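Local coordinates for protein cytochrome P450 268A2 Cyp268A2 (Mycobacterium marinum, PDB 6BLD) that is a protein of the cytochrome P450 family, with haem (iron protoporphyrin IX) and (3E,5E)-6,10-dimethylundeca-3,5,9-trien-2-one bound in its interior, at residues A[89-92]-A[93-97]; A[79-82]-A[83-86]. One frame throughout, in Å; residues are numbered along the deposited sequence.

How the interactions relate
Both contacts are short-range and lie in series along one piece of chain, their centres about 14 Å apart on the same side of the molecule's centre. Interaction 2 comes first and turns the chain as it leaves strand 80-81; interaction 1 follows and starts helix 93-97. Each is partly buried. In interaction 1 apolar side chains do most of the work, with one helical backbone bond beside them, whereas interaction 2 relies on backbone polar atoms and a bridging water, with little side-chain packing. Interaction 2 rests on strand 310-315 and interaction 1 against helix 201-225; both lie near the bound (3E,5E)-6,10-dimethylundeca-3,5,9-trien-2-one, and interaction 2 also nears the haem through Ser-82.

Interaction 1: residues A[89-92]-A[93-97]; sequences ENVP and AELLE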
ATOM      1  N   GLU A  89      -8.055  -5.948  -9.768  1.00 15.22           N
ATOM      2  CA  GLU A  89      -8.690  -5.602 -11.029  1.00 15.63           C
ATOM      3  C   GLU A  89      -7.786  -5.962 -12.203  1.00 15.69           C
ATOM      4  O   GLU A  89      -6.557  -5.906 -12.110  1.00 15.09           O
ATOM      5  CB  GLU A  89      -9.020  -4.109 -11.058  1.00 15.63           C
ATOM      6  CG  GLU A  89      -9.844  -3.667 -12.250  1.00 16.28           C
ATOM      7  CD  GLU A  89     -10.174  -2.192 -12.200  1.00 16.95           C
ATOM      8  OE1 GLU A  89     -10.307  -1.650 -11.082  1.00 17.02           O
ATOM      9  OE2 GLU A  89     -10.297  -1.572 -13.276  1.00 17.52           O
ATOM     10  N   ASN A  90      -8.413  -6.344 -13.315  1.00 16.42           N
ATOM     11  CA  ASN A  90      -7.676  -6.629 -14.539  1.00 16.76           C
ATOM     12  C   ASN A  90      -7.133  -5.330 -15.127  1.00 16.64           C
ATOM     13  O   ASN A  90      -7.897  -4.404 -15.419  1.00 16.78           O
ATOM     14  CB  ASN A  90      -8.577  -7.343 -15.545  1.00 18.26           C
ATOM     15  CG  ASN A  90      -8.758  -8.814 -15.223  1.00 19.48           C
ATOM     16  OD1 ASN A  90      -7.846  -9.467 -14.714  1.00 20.05           O
ATOM     17  ND2 ASN A  90      -9.940  -9.344 -15.518  1.00 20.01           N
ATOM     18  N   VAL A  91      -5.817  -5.269 -15.303  1.00 16.36           N
ATOM     19  CA  VAL A  91      -5.127  -4.071 -15.778  1.00 16.28           C
ATOM     20  C   VAL A  91      -4.372  -4.428 -17.055  1.00 16.01           C
ATOM     21  O   VAL A  91      -3.804  -5.527 -17.140  1.00 15.97           O
ATOM     22  CB  VAL A  91      -4.184  -3.518 -14.696  1.00 16.39           C
ATOM     23  CG1 VAL A  91      -3.381  -2.331 -15.212  1.00 16.76           C
ATOM     24  CG2 VAL A  91      -4.974  -3.135 -13.450  1.00 16.38           C
ATOM     25  N   PRO A  92      -4.359  -3.561 -18.071  1.00 16.19           N
ATOM     26  CA  PRO A  92      -3.610  -3.865 -19.299  1.00 16.50           C
ATOM     27  C   PRO A  92      -2.159  -4.235 -19.012  1.00 15.59           C
ATOM     28  O   PRO A  92      -1.508  -3.655 -18.141  1.00 16.00           O
ATOM     29  CB  PRO A  92      -3.713  -2.564 -20.101  1.00 16.98           C
ATOM     30  CG  PRO A  92      -5.009  -1.972 -19.666  1.00 16.99           C
ATOM     31  CD  PRO A  92      -5.171  -2.337 -18.210  1.00 16.62           C
ATOM     32  N   ALA A  93      -1.657  -5.211 -19.774  1.00 15.44           N
ATOM     33  CA  ALA A  93      -0.344  -5.788 -19.502  1.00 15.37           C
ATOM     34  C   ALA A  93       0.768  -4.749 -19.608  1.00 15.40           C
ATOM     35  O   ALA A  93       1.718  -4.769 -18.818  1.00 14.75           O
ATOM     36  CB  ALA A  93      -0.077  -6.951 -20.457  1.00 15.18           C
ATOM     37  N   GLU A  94       0.671  -3.837 -20.580  1.00 15.33           N
ATOM     38  CA  GLU A  94       1.707  -2.821 -20.740  1.00 16.46           C
ATOM     39  C   GLU A  94       1.831  -1.957 -19.491  1.00 16.25           C
ATOM     40  O   GLU A  94       2.944  -1.624 -19.065  1.00 15.28           O
ATOM     41  CB  GLU A  94       1.417  -1.954 -21.967  1.00 17.06           C
ATOM     42  CG  GLU A  94       2.298  -0.714 -22.070  1.00 18.04           C
ATOM     43  CD  GLU A  94       2.697  -0.391 -23.498  1.00 20.18           C
ATOM     44  OE1 GLU A  94       2.374  -1.186 -24.403  1.00 21.26           O
ATOM     45  OE2 GLU A  94       3.338   0.660 -23.716  1.00 21.03           O
ATOM     46  N   LEU A  95       0.699  -1.591 -18.885  1.00 14.89           N
ATOM     47  CA  LEU A  95       0.739  -0.822 -17.646  1.00 15.76           C
ATOM     48  C   LEU A  95       1.305  -1.652 -16.498  1.00 14.89           C
ATOM     49  O   LEU A  95       2.016  -1.125 -15.634  1.00 14.60           O
ATOM     50  CB  LEU A  95      -0.660  -0.310 -17.301  1.00 15.73           C
ATOM     51  CG  LEU A  95      -1.254   0.695 -18.288  1.00 16.90           C
ATOM     52  CD1 LEU A  95      -2.732   0.930 -18.010  1.00 17.19           C
ATOM     53  CD2 LEU A  95      -0.479   2.001 -18.246  1.00 17.33           C
ATOM     54  N   LEU A  96       1.001  -2.951 -16.474  1.00 14.22           N
ATOM     55  CA  LEU A  96       1.549  -3.821 -15.439  1.00 13.81           C
ATOM     56  C   LEU A  96       3.050  -4.012 -15.622  1.00 14.07           C
ATOM     57  O   LEU A  96       3.823  -3.891 -14.664  1.00 14.29           O
ATOM     58  CB  LEU A  96       0.831  -5.170 -15.453  1.00 14.44           C
ATOM     59  CG  LEU A  96      -0.624  -5.177 -14.978  1.00 14.99           C
ATOM     60  CD1 LEU A  96      -1.228  -6.566 -15.133  1.00 15.26           C
ATOM     61  CD2 LEU A  96      -0.727  -4.697 -13.538  1.00 14.49           C
ATOM     62  N   GLU A  97       3.483  -4.302 -16.852  1.00 14.46           N
ATOM     63  CA  GLU A  97       4.898  -4.554 -17.107  1.00 14.86           C
ATOM     64  C   GLU A  97       5.769  -3.344 -16.791  1.00 15.22           C
ATOM     65  O   GLU A  97       6.967  -3.508 -16.536  1.00 15.85           O
ATOM     66  CB  GLU A  97       5.100  -4.980 -18.562  1.00 15.43           C
ATOM     67  CG  GLU A  97       4.532  -6.355 -18.896  1.00 15.67           C
ATOM     68  CD  GLU A  97       3.913  -6.415 -20.282  1.00 16.85           C
ATOM     69  OE1 GLU A  97       4.164  -5.496 -21.090  1.00 17.53           O
ATOM     70  OE2 GLU A  97       3.174  -7.383 -20.564  1.00 17.25           O
TER
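Val-91 and Leu-96 meet obliquely where the loop runs into helix 93-97. The CD2 methyl of Leu-96 comes up to the branch point of the valine, 3.8 Å from Val-91 CB, and lies almost as near to Val-91 CG1. That valine methyl stands opposite its own backbone N (chi1 176°), a position that also brings Val-91 CG1 to 4.0 Å from Leu-95 CB, so one methyl serves both leucines. The other branch of Leu-96 turns to the backbone instead, with CD1 3.4 Å from Val-91 O. Pro-92 and Leu-95 form a second pairing of a different kind: they run alongside each other in the same direction, Leu-95 CD1 resting against the proline ring 4.0 Å from Pro-92 CG. Leu-95 CG is anti to its carbonyl carbon (chi1 -65°), which, with chi2 extended, sets CD1 beside the CB-CG-CD edge of the ring.

Pro-92 holds the N-cap position. Its carbonyl takes the N-H of Leu-96 in a bond of 3.1 Å from Leu-96 N to Pro-92 O, fairly straight at 155° and in the carbonyl plane. The next helical bond follows at 2.7 Å, from Glu-97 N to Ala-93 O. The Leu-96 to Pro-92 bond and the two side-chain pairings all join the loop to the first helical turn.

Leu-95 O receives bonds from Ser-99 and Gln-209, both in the pocket of (3E,5E)-6,10-dimethylundeca-3,5,9-trien-2-one, and the side chain of Val-91 is itself about 5 Å from that ligand. Upstream, Glu-89 bonds to Trp-190, Asn-407 and the backbone of Leu-52. Helix 201-225 packs on this helix start through Leu-202, which touches Pro-92 and Leu-95, and Leu-205, which touches Leu-95; from the loops, Ile-53 meets Pro-92 and Leu-87 meets Leu-96.

Interaction 2: residues A[79-82]-A[83-86]; sequences VFLS and GNGV
A single water is gripped by three backbone groups, two from the 83-86 loop and one from the end of the strand. It donates to Gly-85 O at 2.7 Å and to Leu-81 O at 2.8 Å, and accepts a weak bond from Asn-84 N at 3.0 Å. Both of its protons are thereby used on carbonyls that the turn brings together. The direct bond of the turn is looser: Gly-85 N lies 3.3 Å from Ser-82 O, bent to 138° at the hydrogen, with the donor 52° out of the carbonyl plane.

Ser-82 to Gly-85 form a type I beta turn, by which the chain leaves strand 80-81, an outermost strand of the mixed sheet of this P450 fold. Gly-85, which closes the turn, has a positive phi, a backbone conformation that favours glycine. Beyond it, Val-86 leans back on the start of the turn, its CG1 3.6 Å from Ser-82 CB and also near Ser-82 O; chi1 of -62° puts this methyl anti to the carbonyl carbon and on the side of Ser-82. Leu-81 and Asn-84 lie alongside and point the same way, Leu-81 CD1 touching Asn-84 OD1 at 3.8 Å.

Asp-106 accepts the N-H groups of Ser-82 and Gly-83, one on each carboxylate oxygen. Leu-81 and Val-86 pair by backbone bonds with Thr-314 and Arg-312 of strand 310-315, while the side chain of Ser-82 lies about 6 Å from the haem.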
ATOM      1  N   VAL A  79       2.471 -22.462  -4.005  1.00 20.42           N
ATOM      2  CA  VAL A  79       1.164 -22.782  -4.563  1.00 20.15           C
ATOM      3  C   VAL A  79       0.495 -21.545  -5.149  1.00 19.33           C
ATOM      4  O   VAL A  79       0.001 -21.571  -6.276  1.00 19.94           O
ATOM      5  CB  VAL A  79       0.273 -23.443  -3.486  1.00 20.62           C
ATOM      6  CG1 VAL A  79      -1.187 -23.428  -3.915  1.00 20.67           C
ATOM      7  CG2 VAL A  79       0.742 -24.864  -3.203  1.00 21.66           C
ATOM      8  N   PHE A  80       0.482 -20.446  -4.399  1.00 18.41           N
ATOM      9  CA  PHE A  80      -0.172 -19.207  -4.815  1.00 17.12           C
ATOM     10  C   PHE A  80       0.896 -18.264  -5.363  1.00 16.55           C
ATOM     11  O   PHE A  80       1.612 -17.606  -4.603  1.00 16.53           O
ATOM     12  CB  PHE A  80      -0.940 -18.592  -3.652  1.00 16.09           C
ATOM     13  CG  PHE A  80      -1.975 -19.510  -3.067  1.00 16.27           C
ATOM     14  CD1 PHE A  80      -3.208 -19.665  -3.681  1.00 16.42           C
ATOM     15  CD2 PHE A  80      -1.710 -20.232  -1.916  1.00 16.36           C
ATOM     16  CE1 PHE A  80      -4.161 -20.515  -3.150  1.00 16.56           C
ATOM     17  CE2 PHE A  80      -2.658 -21.083  -1.381  1.00 16.66           C
ATOM     18  CZ  PHE A  80      -3.884 -21.225  -1.999  1.00 16.71           C
ATOM     19  N   LEU A  81       0.988 -18.195  -6.686  1.00 16.03           N
ATOM     20  CA  LEU A  81       2.057 -17.478  -7.362  1.00 15.88           C
ATOM     21  C   LEU A  81       1.730 -15.998  -7.517  1.00 15.50           C
ATOM     22  O   LEU A  81       0.566 -15.598  -7.589  1.00 15.62           O
ATOM     23  CB  LEU A  81       2.321 -18.078  -8.743  1.00 16.27           C
ATOM     24  CG  LEU A  81       2.421 -19.599  -8.839  1.00 16.94           C
ATOM     25  CD1 LEU A  81       2.537 -20.012 -10.296  1.00 17.32           C
ATOM     26  CD2 LEU A  81       3.607 -20.102  -8.037  1.00 17.62           C
ATOM     27  N   SER A  82       2.786 -15.188  -7.578  1.00 15.32           N
ATOM     28  CA  SER A  82       2.677 -13.771  -7.888  1.00 14.96           C
ATOM     29  C   SER A  82       3.088 -13.448  -9.319  1.00 15.25           C
ATOM     30  O   SER A  82       2.806 -12.342  -9.793  1.00 15.23           O
ATOM     31  CB  SER A  82       3.535 -12.947  -6.917  1.00 14.54           C
ATOM     32  OG  SER A  82       3.002 -12.975  -5.605  1.00 14.75           O
ATOM     33  N   GLY A  83       3.733 -14.384 -10.015  1.00 15.98           N
ATOM     34  CA  GLY A  83       4.263 -14.147 -11.345  1.00 16.78           C
ATOM     35  C   GLY A  83       3.237 -14.042 -12.451  1.00 17.36           C
ATOM     36  O   GLY A  83       3.615 -13.783 -13.597  1.00 17.91           O
ATOM     37  N   ASN A  84       1.953 -14.237 -12.151  1.00 17.62           N
ATOM     38  CA  ASN A  84       0.885 -14.074 -13.129  1.00 18.70           C
ATOM     39  C   ASN A  84       0.010 -12.865 -12.809  1.00 17.91           C
ATOM     40  O   ASN A  84      -1.159 -12.816 -13.197  1.00 18.07           O
ATOM     41  CB  ASN A  84       0.035 -15.341 -13.214  1.00 19.83           C
ATOM     42  CG  ASN A  84       0.857 -16.575 -13.524  1.00 21.81           C
ATOM     43  OD1 ASN A  84       0.952 -17.492 -12.708  1.00 22.86           O
ATOM     44  ND2 ASN A  84       1.457 -16.607 -14.709  1.00 22.46           N
ATOM     45  N   GLY A  85       0.563 -11.890 -12.106  1.00 17.89           N
ATOM     46  CA  GLY A  85      -0.180 -10.711 -11.711  1.00 17.70           C
ATOM     47  C   GLY A  85      -0.612 -10.771 -10.258  1.00 12.88           C
ATOM     48  O   GLY A  85      -0.924 -11.837  -9.714  1.00 13.00           O
ATOM     49  N   VAL A  86      -0.632  -9.602  -9.612  1.00 12.61           N
ATOM     50  CA  VAL A  86      -0.989  -9.497  -8.203  1.00 13.35           C
ATOM     51  C   VAL A  86      -2.119  -8.512  -7.949  1.00 13.09           C
ATOM     52  O   VAL A  86      -2.575  -8.396  -6.810  1.00 12.18           O
ATOM     53  CB  VAL A  86       0.236  -9.128  -7.339  1.00 13.52           C
ATOM     54  CG1 VAL A  86       1.297 -10.209  -7.435  1.00 12.70           C
ATOM     55  CG2 VAL A  86       0.798  -7.775  -7.757  1.00 12.35           C
TER
HETATM   56  O   HOH W   1      -0.183 -14.459 -10.014  1.00 13.73           O